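Local coordinates for protein 3-oxosteroid 1-dehydrogenase (Sterolibacterium denitrificans, PDB 7P18) that probably catalyses the FAD-dependent 1,2-dehydrogenation of 3-oxosteroids to 3-oxo-Delta(1)-steroids, passing the electrons on to an acceptor, at residues L74-Q79 and Q120-A125; D65-A70 and R86-L91; E424-Q429 and Y486-V491. All blocks are in the same frame, centred on the assembly; numbering follows the deposited sequence.

Interaction 1: residues L74-Q79 and Q120-A125; sequences LKAATQ and QHLPGA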
ATOM      1  N   LEU A  74       3.700  15.242  11.600  1.00 19.15           N
ATOM      2  CA  LEU A  74       2.547  14.352  11.915  1.00 19.73           C
ATOM      3  C   LEU A  74       1.403  15.139  12.568  1.00 21.21           C
ATOM      4  O   LEU A  74       0.240  14.854  12.271  1.00 22.00           O
ATOM      5  CB  LEU A  74       2.994  13.158  12.753  1.00 20.31           C
ATOM      6  CG  LEU A  74       3.798  12.110  11.985  1.00 21.35           C
ATOM      7  CD1 LEU A  74       4.051  10.932  12.882  1.00 22.79           C
ATOM      8  CD2 LEU A  74       3.031  11.707  10.714  1.00 23.73           C
ATOM      9  N   LYS A  75       1.681  16.115  13.439  1.00 20.31           N
ATOM     10  CA  LYS A  75       0.595  16.912  14.056  1.00 21.53           C
ATOM     11  C   LYS A  75      -0.082  17.726  12.953  1.00 21.69           C
ATOM     12  O   LYS A  75      -1.300  17.793  12.917  1.00 22.98           O
ATOM     13  CB  LYS A  75       1.130  17.799  15.196  1.00 19.28           C
ATOM     14  CG  LYS A  75       1.452  17.023  16.459  1.00 22.07           C
ATOM     15  CD  LYS A  75       2.076  17.917  17.519  1.00 23.48           C
ATOM     16  CE  LYS A  75       1.094  18.941  18.058  1.00 25.28           C
ATOM     17  NZ  LYS A  75       0.030  18.267  18.841  1.00 28.15           N
ATOM     18  N   ALA A  76       0.675  18.301  12.048  1.00 19.39           N
ATOM     19  CA  ALA A  76       0.122  19.072  10.920  1.00 21.77           C
ATOM     20  C   ALA A  76      -0.715  18.139  10.043  1.00 21.86           C
ATOM     21  O   ALA A  76      -1.807  18.547   9.629  1.00 24.14           O
ATOM     22  CB  ALA A  76       1.223  19.737  10.143  1.00 23.36           C
ATOM     23  N   ALA A  77      -0.259  16.915   9.792  1.00 23.95           N
ATOM     24  CA  ALA A  77      -0.923  16.027   8.813  1.00 21.91           C
ATOM     25  C   ALA A  77      -2.175  15.416   9.439  1.00 21.04           C
ATOM     26  O   ALA A  77      -3.157  15.202   8.693  1.00 21.78           O
ATOM     27  CB  ALA A  77       0.019  14.976   8.327  1.00 21.47           C
ATOM     28  N   THR A  78      -2.190  15.162  10.748  1.00 21.39           N
ATOM     29  CA  THR A  78      -3.277  14.377  11.399  1.00 21.67           C
ATOM     30  C   THR A  78      -4.370  15.253  12.010  1.00 21.16           C
ATOM     31  O   THR A  78      -5.421  14.665  12.401  1.00 24.16           O
ATOM     32  CB  THR A  78      -2.735  13.387  12.443  1.00 21.48           C
ATOM     33  OG1 THR A  78      -2.028  14.063  13.498  1.00 21.45           O
ATOM     34  CG2 THR A  78      -1.851  12.334  11.819  1.00 22.17           C
ATOM     35  N   GLN A  79      -4.112  16.537  12.173  1.00 22.76           N
ATOM     36  CA  GLN A  79      -5.132  17.584  12.470  1.00 26.53           C
ATOM     37  C   GLN A  79      -5.947  17.194  13.718  1.00 24.55           C
ATOM     38  O   GLN A  79      -7.166  17.372  13.703  1.00 23.38           O
ATOM     39  CB  GLN A  79      -5.999  17.790  11.221  1.00 31.16           C
ATOM     40  CG  GLN A  79      -5.195  18.376  10.060  1.00 34.29           C
ATOM     41  CD  GLN A  79      -6.018  19.326   9.235  1.00 47.82           C
ATOM     42  OE1 GLN A  79      -5.916  20.571   9.386  1.00 40.55           O
ATOM     43  NE2 GLN A  79      -6.897  18.694   8.442  1.00 41.00           N
ATOM     44  N   GLN A 120       4.955  18.371   0.942  1.00 22.09           N
ATOM     45  CA  GLN A 120       6.144  19.244   1.010  1.00 22.15           C
ATOM     46  C   GLN A 120       5.727  20.617   1.570  1.00 23.62           C
ATOM     47  O   GLN A 120       6.605  21.333   2.086  1.00 25.57           O
ATOM     48  CB  GLN A 120       6.784  19.379  -0.368  1.00 21.98           C
ATOM     49  CG  GLN A 120       7.498  18.110  -0.808  1.00 20.96           C
ATOM     50  CD  GLN A 120       8.672  17.750   0.062  1.00 20.60           C
ATOM     51  OE1 GLN A 120       9.542  18.567   0.291  1.00 21.88           O
ATOM     52  NE2 GLN A 120       8.673  16.522   0.595  1.00 19.93           N
ATOM     53  N   HIS A 121       4.452  20.981   1.478  1.00 21.23           N
ATOM     54  CA  HIS A 121       3.943  22.278   1.998  1.00 21.78           C
ATOM     55  C   HIS A 121       3.782  22.255   3.527  1.00 23.42           C
ATOM     56  O   HIS A 121       3.506  23.315   4.072  1.00 24.72           O
ATOM     57  CB  HIS A 121       2.634  22.618   1.334  1.00 24.82           C
ATOM     58  CG  HIS A 121       1.591  21.566   1.540  1.00 24.38           C
ATOM     59  ND1 HIS A 121       1.492  20.439   0.698  1.00 24.78           N
ATOM     60  CD2 HIS A 121       0.648  21.404   2.497  1.00 23.73           C
ATOM     61  CE1 HIS A 121       0.482  19.689   1.113  1.00 26.12           C
ATOM     62  NE2 HIS A 121      -0.029  20.234   2.222  1.00 24.39           N
ATOM     63  N   LEU A 122       3.821  21.105   4.193  1.00 21.28           N
ATOM     64  CA  LEU A 122       3.618  21.048   5.667  1.00 21.88           C
ATOM     65  C   LEU A 122       4.935  21.290   6.384  1.00 23.37           C
ATOM     66  O   LEU A 122       6.002  20.896   5.909  1.00 23.07           O
ATOM     67  CB  LEU A 122       3.004  19.706   6.061  1.00 20.81           C
ATOM     68  CG  LEU A 122       1.538  19.523   5.667  1.00 22.18           C
ATOM     69  CD1 LEU A 122       1.013  18.227   6.257  1.00 24.30           C
ATOM     70  CD2 LEU A 122       0.654  20.717   6.082  1.00 23.02           C
ATOM     71  N   PRO A 123       4.916  21.888   7.585  1.00 21.54           N
ATOM     72  CA  PRO A 123       6.153  22.076   8.333  1.00 20.90           C
ATOM     73  C   PRO A 123       6.713  20.722   8.742  1.00 23.30           C
ATOM     74  O   PRO A 123       5.922  19.816   8.988  1.00 22.28           O
ATOM     75  CB  PRO A 123       5.734  22.902   9.550  1.00 20.53           C
ATOM     76  CG  PRO A 123       4.281  22.522   9.730  1.00 21.02           C
ATOM     77  CD  PRO A 123       3.736  22.350   8.321  1.00 22.54           C
ATOM     78  N   GLY A 124       8.048  20.592   8.758  1.00 20.93           N
ATOM     79  CA  GLY A 124       8.701  19.357   9.214  1.00 21.14           C
ATOM     80  C   GLY A 124       8.833  18.274   8.142  1.00 21.41           C
ATOM     81  O   GLY A 124       9.300  17.164   8.479  1.00 22.37           O
ATOM     82  N   ALA A 125       8.461  18.575   6.915  1.00 21.33           N
ATOM     83  CA  ALA A 125       8.591  17.693   5.735  1.00 21.57           C
ATOM     84  C   ALA A 125      10.065  17.524   5.399  1.00 23.10           C
ATOM     85  O   ALA A 125      10.821  18.449   5.644  1.00 20.76           O
ATOM     86  CB  ALA A 125       7.873  18.266   4.559  1.00 22.35           C
TER

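Interaction 2: residues D65-A70 and R86-L91; sequences DSFDEA and RLLAYL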
ATOM      1  N   ASP A  65      17.558  14.925  10.296  1.00 22.67           N
ATOM      2  CA  ASP A  65      16.142  14.807  10.709  1.00 24.10           C
ATOM      3  C   ASP A  65      16.106  14.807  12.235  1.00 25.76           C
ATOM      4  O   ASP A  65      17.184  14.800  12.894  1.00 23.18           O
ATOM      5  CB  ASP A  65      15.541  13.526  10.124  1.00 22.65           C
ATOM      6  CG  ASP A  65      14.022  13.532  10.035  1.00 24.22           C
ATOM      7  OD1 ASP A  65      13.411  14.558  10.386  1.00 22.61           O
ATOM      8  OD2 ASP A  65      13.466  12.472   9.655  1.00 20.80           O
ATOM      9  N   SER A  66      14.919  14.853  12.802  1.00 24.58           N
ATOM     10  CA  SER A  66      14.755  14.893  14.265  1.00 26.46           C
ATOM     11  C   SER A  66      13.352  14.481  14.632  1.00 27.70           C
ATOM     12  O   SER A  66      12.425  14.686  13.828  1.00 24.68           O
ATOM     13  CB  SER A  66      15.051  16.274  14.828  1.00 24.93           C
ATOM     14  OG  SER A  66      14.176  17.266  14.355  1.00 23.97           O
ATOM     15  N   PHE A  67      13.245  13.973  15.843  1.00 27.37           N
ATOM     16  CA  PHE A  67      11.972  13.628  16.496  1.00 28.23           C
ATOM     17  C   PHE A  67      11.033  14.839  16.426  1.00 25.23           C
ATOM     18  O   PHE A  67       9.842  14.691  16.047  1.00 23.41           O
ATOM     19  CB  PHE A  67      12.257  13.192  17.931  1.00 28.28           C
ATOM     20  CG  PHE A  67      11.030  12.767  18.693  1.00 26.57           C
ATOM     21  CD1 PHE A  67      10.251  13.699  19.354  1.00 29.73           C
ATOM     22  CD2 PHE A  67      10.674  11.434  18.750  1.00 26.21           C
ATOM     23  CE1 PHE A  67       9.137  13.304  20.090  1.00 25.40           C
ATOM     24  CE2 PHE A  67       9.551  11.034  19.454  1.00 26.20           C
ATOM     25  CZ  PHE A  67       8.793  11.969  20.130  1.00 27.44           C
ATOM     26  N   ASP A  68      11.506  16.016  16.805  1.00 24.80           N
ATOM     27  CA  ASP A  68      10.592  17.193  16.897  1.00 24.54           C
ATOM     28  C   ASP A  68      10.102  17.627  15.500  1.00 24.48           C
ATOM     29  O   ASP A  68       8.924  18.016  15.374  1.00 22.15           O
ATOM     30  CB  ASP A  68      11.248  18.367  17.611  1.00 26.78           C
ATOM     31  CG  ASP A  68      10.244  19.413  18.037  1.00 26.79           C
ATOM     32  OD1 ASP A  68       9.290  19.054  18.759  1.00 28.74           O
ATOM     33  OD2 ASP A  68      10.366  20.533  17.548  1.00 29.88           O
ATOM     34  N   GLU A  69      10.946  17.588  14.473  1.00 23.39           N
ATOM     35  CA  GLU A  69      10.490  17.919  13.092  1.00 22.59           C
ATOM     36  C   GLU A  69       9.407  16.908  12.641  1.00 19.78           C
ATOM     37  O   GLU A  69       8.389  17.349  12.040  1.00 20.48           O
ATOM     38  CB  GLU A  69      11.663  17.930  12.106  1.00 23.72           C
ATOM     39  CG  GLU A  69      12.546  19.159  12.214  1.00 26.35           C
ATOM     40  CD  GLU A  69      13.847  18.930  11.497  1.00 22.32           C
ATOM     41  OE1 GLU A  69      14.634  18.077  11.984  1.00 27.94           O
ATOM     42  OE2 GLU A  69      14.028  19.531  10.418  1.00 22.64           O
ATOM     43  N   ALA A  70       9.625  15.613  12.887  1.00 21.22           N
ATOM     44  CA  ALA A  70       8.709  14.525  12.509  1.00 22.48           C
ATOM     45  C   ALA A  70       7.386  14.693  13.262  1.00 22.83           C
ATOM     46  O   ALA A  70       6.307  14.441  12.666  1.00 20.63           O
ATOM     47  CB  ALA A  70       9.350  13.185  12.732  1.00 21.26           C
ATOM     48  N   ARG A  86       0.089   8.518  20.693  1.00 21.65           N
ATOM     49  CA  ARG A  86       0.281   7.527  19.607  1.00 20.87           C
ATOM     50  C   ARG A  86       1.282   8.065  18.579  1.00 20.19           C
ATOM     51  O   ARG A  86       2.034   7.274  18.045  1.00 21.88           O
ATOM     52  CB  ARG A  86      -1.046   7.238  18.900  1.00 21.93           C
ATOM     53  CG  ARG A  86      -2.063   6.506  19.757  1.00 23.71           C
ATOM     54  CD  ARG A  86      -3.376   6.348  19.039  1.00 22.61           C
ATOM     55  NE  ARG A  86      -3.207   5.457  17.889  1.00 21.65           N
ATOM     56  CZ  ARG A  86      -4.058   5.387  16.847  1.00 20.69           C
ATOM     57  NH1 ARG A  86      -5.125   6.166  16.770  1.00 22.18           N
ATOM     58  NH2 ARG A  86      -3.783   4.551  15.857  1.00 21.57           N
ATOM     59  N   LEU A  87       1.225   9.342  18.233  1.00 20.22           N
ATOM     60  CA  LEU A  87       2.222   9.966  17.329  1.00 21.52           C
ATOM     61  C   LEU A  87       3.616   9.894  17.968  1.00 22.26           C
ATOM     62  O   LEU A  87       4.583   9.524  17.249  1.00 20.78           O
ATOM     63  CB  LEU A  87       1.869  11.419  17.043  1.00 20.29           C
ATOM     64  CG  LEU A  87       0.480  11.680  16.449  1.00 20.19           C
ATOM     65  CD1 LEU A  87       0.326  13.157  16.195  1.00 21.44           C
ATOM     66  CD2 LEU A  87       0.282  10.917  15.175  1.00 21.05           C
ATOM     67  N   LEU A  88       3.728  10.235  19.259  1.00 21.51           N
ATOM     68  CA  LEU A  88       5.039  10.158  19.964  1.00 21.12           C
ATOM     69  C   LEU A  88       5.545   8.722  19.911  1.00 22.09           C
ATOM     70  O   LEU A  88       6.722   8.504  19.632  1.00 21.61           O
ATOM     71  CB  LEU A  88       4.896  10.625  21.416  1.00 22.09           C
ATOM     72  CG  LEU A  88       4.418  12.069  21.589  1.00 26.96           C
ATOM     73  CD1 LEU A  88       4.098  12.356  23.056  1.00 33.55           C
ATOM     74  CD2 LEU A  88       5.442  13.052  21.056  1.00 28.17           C
ATOM     75  N   ALA A  89       4.666   7.768  20.194  1.00 22.23           N
ATOM     76  CA  ALA A  89       5.025   6.334  20.246  1.00 20.75           C
ATOM     77  C   ALA A  89       5.507   5.861  18.866  1.00 21.37           C
ATOM     78  O   ALA A  89       6.496   5.084  18.779  1.00 20.41           O
ATOM     79  CB  ALA A  89       3.848   5.554  20.753  1.00 21.36           C
ATOM     80  N   TYR A  90       4.842   6.303  17.799  1.00 22.08           N
ATOM     81  CA  TYR A  90       5.235   5.909  16.414  1.00 21.32           C
ATOM     82  C   TYR A  90       6.667   6.392  16.143  1.00 23.48           C
ATOM     83  O   TYR A  90       7.512   5.645  15.634  1.00 20.84           O
ATOM     84  CB  TYR A  90       4.268   6.444  15.357  1.00 20.80           C
ATOM     85  CG  TYR A  90       4.691   5.998  13.982  1.00 20.02           C
ATOM     86  CD1 TYR A  90       4.530   4.670  13.604  1.00 21.11           C
ATOM     87  CD2 TYR A  90       5.313   6.844  13.089  1.00 20.62           C
ATOM     88  CE1 TYR A  90       4.936   4.214  12.353  1.00 19.63           C
ATOM     89  CE2 TYR A  90       5.748   6.397  11.847  1.00 19.22           C
ATOM     90  CZ  TYR A  90       5.551   5.072  11.481  1.00 18.95           C
ATOM     91  OH  TYR A  90       5.929   4.594  10.265  1.00 21.58           O
ATOM     92  N   LEU A  91       6.951   7.644  16.460  1.00 20.85           N
ATOM     93  CA  LEU A  91       8.266   8.256  16.170  1.00 22.28           C
ATOM     94  C   LEU A  91       9.347   7.642  17.056  1.00 22.16           C
ATOM     95  O   LEU A  91      10.479   7.442  16.562  1.00 23.57           O
ATOM     96  CB  LEU A  91       8.155   9.765  16.339  1.00 23.78           C
ATOM     97  CG  LEU A  91       7.196  10.444  15.386  1.00 24.19           C
ATOM     98  CD1 LEU A  91       7.049  11.926  15.718  1.00 24.92           C
ATOM     99  CD2 LEU A  91       7.590  10.277  13.926  1.00 24.26           C
TER

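Interaction 3: residues E424-Q429 and Y486-V491; sequences EGLAKQ and YYAMRV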
ATOM      1  N   GLU A 424     -12.448  14.255 -30.165  1.00 39.44           N
ATOM      2  CA  GLU A 424     -13.930  14.208 -30.225  1.00 40.96           C
ATOM      3  C   GLU A 424     -14.403  12.749 -30.307  1.00 31.64           C
ATOM      4  O   GLU A 424     -15.388  12.403 -29.624  1.00 32.61           O
ATOM      5  CB  GLU A 424     -14.364  15.023 -31.439  1.00 53.31           C
ATOM      6  CG  GLU A 424     -15.855  15.196 -31.587  1.00 60.07           C
ATOM      7  CD  GLU A 424     -16.193  16.190 -32.698  1.00 67.10           C
ATOM      8  OE1 GLU A 424     -15.435  17.177 -32.857  1.00 71.22           O
ATOM      9  OE2 GLU A 424     -17.203  15.982 -33.408  1.00 68.30           O
ATOM     10  N   GLY A 425     -13.742  11.935 -31.124  1.00 30.92           N
ATOM     11  CA  GLY A 425     -14.079  10.511 -31.300  1.00 34.22           C
ATOM     12  C   GLY A 425     -13.928   9.763 -29.973  1.00 32.52           C
ATOM     13  O   GLY A 425     -14.881   9.113 -29.518  1.00 30.56           O
ATOM     14  N   LEU A 426     -12.782   9.950 -29.322  1.00 30.71           N
ATOM     15  CA  LEU A 426     -12.489   9.348 -27.988  1.00 25.85           C
ATOM     16  C   LEU A 426     -13.557   9.745 -26.964  1.00 26.96           C
ATOM     17  O   LEU A 426     -14.065   8.830 -26.284  1.00 29.19           O
ATOM     18  CB  LEU A 426     -11.095   9.807 -27.556  1.00 28.52           C
ATOM     19  CG  LEU A 426     -10.541   9.100 -26.327  1.00 26.09           C
ATOM     20  CD1 LEU A 426     -10.319   7.633 -26.601  1.00 26.66           C
ATOM     21  CD2 LEU A 426      -9.242   9.780 -25.910  1.00 26.85           C
ATOM     22  N   ALA A 427     -13.885  11.040 -26.851  1.00 26.37           N
ATOM     23  CA  ALA A 427     -14.834  11.592 -25.874  1.00 31.29           C
ATOM     24  C   ALA A 427     -16.156  10.822 -26.002  1.00 34.88           C
ATOM     25  O   ALA A 427     -16.783  10.500 -24.959  1.00 32.28           O
ATOM     26  CB  ALA A 427     -15.050  13.063 -26.093  1.00 29.50           C
ATOM     27  N   LYS A 428     -16.586  10.553 -27.238  1.00 35.55           N
ATOM     28  CA  LYS A 428     -17.914   9.932 -27.438  1.00 33.39           C
ATOM     29  C   LYS A 428     -17.868   8.472 -26.954  1.00 32.35           C
ATOM     30  O   LYS A 428     -18.828   8.061 -26.314  1.00 29.68           O
ATOM     31  CB  LYS A 428     -18.406  10.066 -28.874  1.00 34.67           C
ATOM     32  CG  LYS A 428     -19.844   9.566 -28.999  1.00 35.99           C
ATOM     33  CD  LYS A 428     -20.495   9.884 -30.319  1.00 35.91           C
ATOM     34  CE  LYS A 428     -21.774   9.104 -30.552  1.00 34.49           C
ATOM     35  NZ  LYS A 428     -22.181   9.320 -31.958  1.00 35.88           N
ATOM     36  N   GLN A 429     -16.760   7.765 -27.143  1.00 30.42           N
ATOM     37  CA  GLN A 429     -16.592   6.347 -26.732  1.00 31.19           C
ATOM     38  C   GLN A 429     -16.722   6.226 -25.205  1.00 30.22           C
ATOM     39  O   GLN A 429     -17.186   5.173 -24.724  1.00 29.25           O
ATOM     40  CB  GLN A 429     -15.249   5.802 -27.196  1.00 31.48           C
ATOM     41  CG  GLN A 429     -15.076   5.591 -28.693  1.00 30.16           C
ATOM     42  CD  GLN A 429     -13.771   4.875 -28.943  1.00 32.10           C
ATOM     43  OE1 GLN A 429     -13.478   3.835 -28.333  1.00 32.27           O
ATOM     44  NE2 GLN A 429     -12.946   5.452 -29.804  1.00 31.14           N
ATOM     45  N   TYR A 486      -5.218   9.016 -29.830  1.00 30.46           N
ATOM     46  CA  TYR A 486      -5.550   9.433 -28.446  1.00 26.17           C
ATOM     47  C   TYR A 486      -6.097   8.224 -27.686  1.00 29.37           C
ATOM     48  O   TYR A 486      -6.816   7.362 -28.267  1.00 25.87           O
ATOM     49  CB  TYR A 486      -6.531  10.588 -28.456  1.00 28.33           C
ATOM     50  CG  TYR A 486      -5.956  11.778 -29.172  1.00 33.68           C
ATOM     51  CD1 TYR A 486      -4.999  12.579 -28.576  1.00 30.85           C
ATOM     52  CD2 TYR A 486      -6.325  12.065 -30.483  1.00 35.72           C
ATOM     53  CE1 TYR A 486      -4.482  13.689 -29.239  1.00 30.88           C
ATOM     54  CE2 TYR A 486      -5.823  13.168 -31.149  1.00 34.69           C
ATOM     55  CZ  TYR A 486      -4.882  13.973 -30.534  1.00 36.74           C
ATOM     56  OH  TYR A 486      -4.332  15.041 -31.197  1.00 32.79           O
ATOM     57  N   TYR A 487      -5.753   8.166 -26.395  1.00 25.52           N
ATOM     58  CA  TYR A 487      -6.079   7.016 -25.523  1.00 23.61           C
ATOM     59  C   TYR A 487      -6.834   7.517 -24.303  1.00 25.99           C
ATOM     60  O   TYR A 487      -6.576   8.635 -23.821  1.00 24.65           O
ATOM     61  CB  TYR A 487      -4.829   6.265 -25.078  1.00 23.81           C
ATOM     62  CG  TYR A 487      -4.144   5.528 -26.185  1.00 25.31           C
ATOM     63  CD1 TYR A 487      -3.267   6.176 -27.050  1.00 26.18           C
ATOM     64  CD2 TYR A 487      -4.385   4.188 -26.385  1.00 27.52           C
ATOM     65  CE1 TYR A 487      -2.637   5.472 -28.064  1.00 27.08           C
ATOM     66  CE2 TYR A 487      -3.752   3.473 -27.387  1.00 27.44           C
ATOM     67  CZ  TYR A 487      -2.878   4.131 -28.235  1.00 27.85           C
ATOM     68  OH  TYR A 487      -2.257   3.449 -29.231  1.00 27.62           O
ATOM     69  N   ALA A 488      -7.772   6.697 -23.831  1.00 24.72           N
ATOM     70  CA  ALA A 488      -8.455   6.918 -22.543  1.00 24.79           C
ATOM     71  C   ALA A 488      -8.317   5.647 -21.730  1.00 23.53           C
ATOM     72  O   ALA A 488      -8.359   4.554 -22.291  1.00 23.40           O
ATOM     73  CB  ALA A 488      -9.903   7.307 -22.689  1.00 23.73           C
ATOM     74  N   MET A 489      -8.213   5.835 -20.419  1.00 22.17           N
ATOM     75  CA  MET A 489      -8.282   4.732 -19.445  1.00 23.01           C
ATOM     76  C   MET A 489      -9.267   5.157 -18.341  1.00 21.22           C
ATOM     77  O   MET A 489      -9.428   6.366 -18.062  1.00 22.01           O
ATOM     78  CB  MET A 489      -6.901   4.390 -18.896  1.00 23.51           C
ATOM     79  CG  MET A 489      -6.001   3.835 -19.996  1.00 26.04           C
ATOM     80  SD  MET A 489      -4.311   3.524 -19.439  1.00 26.10           S
ATOM     81  CE  MET A 489      -4.514   2.007 -18.502  1.00 27.76           C
ATOM     82  N   ARG A 490     -10.024   4.183 -17.880  1.00 21.65           N
ATOM     83  CA  ARG A 490     -11.057   4.369 -16.845  1.00 21.93           C
ATOM     84  C   ARG A 490     -10.392   4.245 -15.473  1.00 19.55           C
ATOM     85  O   ARG A 490      -9.937   3.148 -15.125  1.00 23.06           O
ATOM     86  CB  ARG A 490     -12.163   3.326 -17.017  1.00 23.41           C
ATOM     87  CG  ARG A 490     -13.249   3.424 -15.947  1.00 26.04           C
ATOM     88  CD  ARG A 490     -14.214   2.235 -15.975  1.00 26.31           C
ATOM     89  NE  ARG A 490     -13.540   0.985 -16.270  1.00 26.78           N
ATOM     90  CZ  ARG A 490     -13.915   0.093 -17.193  1.00 30.73           C
ATOM     91  NH1 ARG A 490     -15.100   0.184 -17.779  1.00 29.58           N
ATOM     92  NH2 ARG A 490     -13.113  -0.928 -17.457  1.00 27.19           N
ATOM     93  N   VAL A 491     -10.390   5.332 -14.732  1.00 23.83           N
ATOM     94  CA  VAL A 491      -9.799   5.385 -13.372  1.00 21.22           C
ATOM     95  C   VAL A 491     -10.928   5.209 -12.335  1.00 19.54           C
ATOM     96  O   VAL A 491     -11.743   6.134 -12.105  1.00 22.79           O
ATOM     97  CB  VAL A 491      -8.995   6.683 -13.206  1.00 27.20           C
ATOM     98  CG1 VAL A 491      -8.469   6.751 -11.826  1.00 31.59           C
ATOM     99  CG2 VAL A 491      -7.812   6.731 -14.171  1.00 29.85           C
TER

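Interaction 1: residues L74-Q79 and Q120-A125
Ala76 and Leu122 lose the most surface in this contact, where a type II beta turn running from Leu122 to Ala125 packs against the last turn of helix 67-78. Their CA atoms mark the closest approach of the two backbones, at 6.6 Å. Leu122 reaches the helix with one branch: its CG stands anti to the carbonyl carbon (chi1 -72°), which carries CD1 over the helix backbone, 3.9 Å from Ala77 CA. The same methyl lies 4.0 Å from Ala77 CB, and with Ala76 CB at 4.2 Å it meets both alanines. Such small side chains let the leucine come right up to the main chain. Pro123 adds the flank of its ring, CD and CG both facing the methyl of Ala76. All of this is apolar contact, made at the protein surface and away from the steroid and flavin sites. Leu122 also touches Tyr73, one turn back on the helix, and Gly124 takes the positive phi (85°) that the turn requires. Inside the helix end, Leu74 O accepts from Thr78 N and from Thr78 OG1, which arrive on opposite faces of its carbonyl plane; the OG1 to Leu74 O distance is 2.7 Å.

Interaction 2: residues D65-A70 and R86-L91
Phe67 and Leu91 are brought together by their first torsions: CG of Phe67 is anti to its own nitrogen (chi1 -178°), which carries the ring out to Leu88 and Leu91, while CG of Leu91 is anti to its carbonyl carbon (chi1 -63°), which turns its branches to Ala70, CD1 to the main chain and CD2 to the CB. The motif is a helical hairpin, the first turn of helix 67-78 packing on helix 84-104. The Phe67 ring engages two residues one turn apart. Leu88 CD2 sits at the ring edge, near its plane, 3.6 Å from Phe67 CZ, and the two side chains cross at about a right angle. Leu91 CB approaches the ring obliquely, 3.6 Å from Phe67 CE2. Deeper in, Ala70 CB meets Leu91 CD2 at 3.6 Å, and Leu91 CD1 reaches Ala70 C at 3.7 Å. Pro56 touches both Ala70 and Leu91, covering this buried end, whereas Phe67 remains exposed. The helix start is fixed by Ser66 at the N-cap. Glu69 OE2 forms a salt bridge with Lys126 NZ, while Ser66 OG accepts from Glu69 N at 3.2 Å and donates to Glu69 OE1, using the anti lone pair of that oxygen, at 2.5 Å.

Interaction 3: residues E424-Q429 and Y486-V491
Leu426 meets Tyr486 and Ala488 through apolar contacts between side chains. Its CD2 lies 3.8 Å from Tyr486 CB, and its CD1 lies 3.9 Å from Ala488 CB. These two strand residues, separated by one, point their CB atoms to the helix, while Tyr487 between them points away, as strand alternation demands. The leucine spans the pair because its CG is anti to the backbone N (chi1 -170°), and one methyl branch goes to each. Tyr486 contributes its CB alone, since its ring leads away from the helix.

A second group is methyl against strand backbone. Leu426 CD2 comes within 3.6 Å of Tyr487 O, and CD1 within 3.9 Å of Ala488 N. The segments thus form a helix-on-sheet layer: helix 423-430 lies over strand 486-502 of an antiparallel sheet, the local axes 8.7 Å apart and running nearly parallel, at 21°. An alanine in place of Leu426 lacks the methyls that meet Tyr486 CB and Ala488 CB, and would probably open a gap between helix and strand.

The polar bonds that place the two segments go to neighbouring strands and loops. Strands 383-387 and 418-420 hydrogen-bond to the backbone of 486-491 as its neighbours in the sheet. Gln429 NE2 is tied to Asp420 and to Arg419 O, fastening the helix to strand 418-420, and Tyr487 OH bonds to Asp408 OD2.

How the interactions relate
Interactions 1 and 2 share helix 67-78, with centres 12 Å apart: interaction 2 packs its first turn on helix 84-104, interaction 1 sets a turn against its last. They also touch directly, Leu74 CD1 lying 3.7 Å from Leu91 CD2 and Thr78 OG1 3.7 Å from Leu87 CD1. Along the chain the order is 65-70, 74-79, 86-91, 120-125; helix 67-78 packs on both later segments. Interaction 3 follows in series, its centre about 37 Å from that of interaction 1 and 45 Å from that of interaction 2, on the opposite side of the chain's centre from interaction 2. Two contacts thus fix one helix at its two ends, while the third belongs to a distant antiparallel sheet; none lies at the flavin or steroid sites.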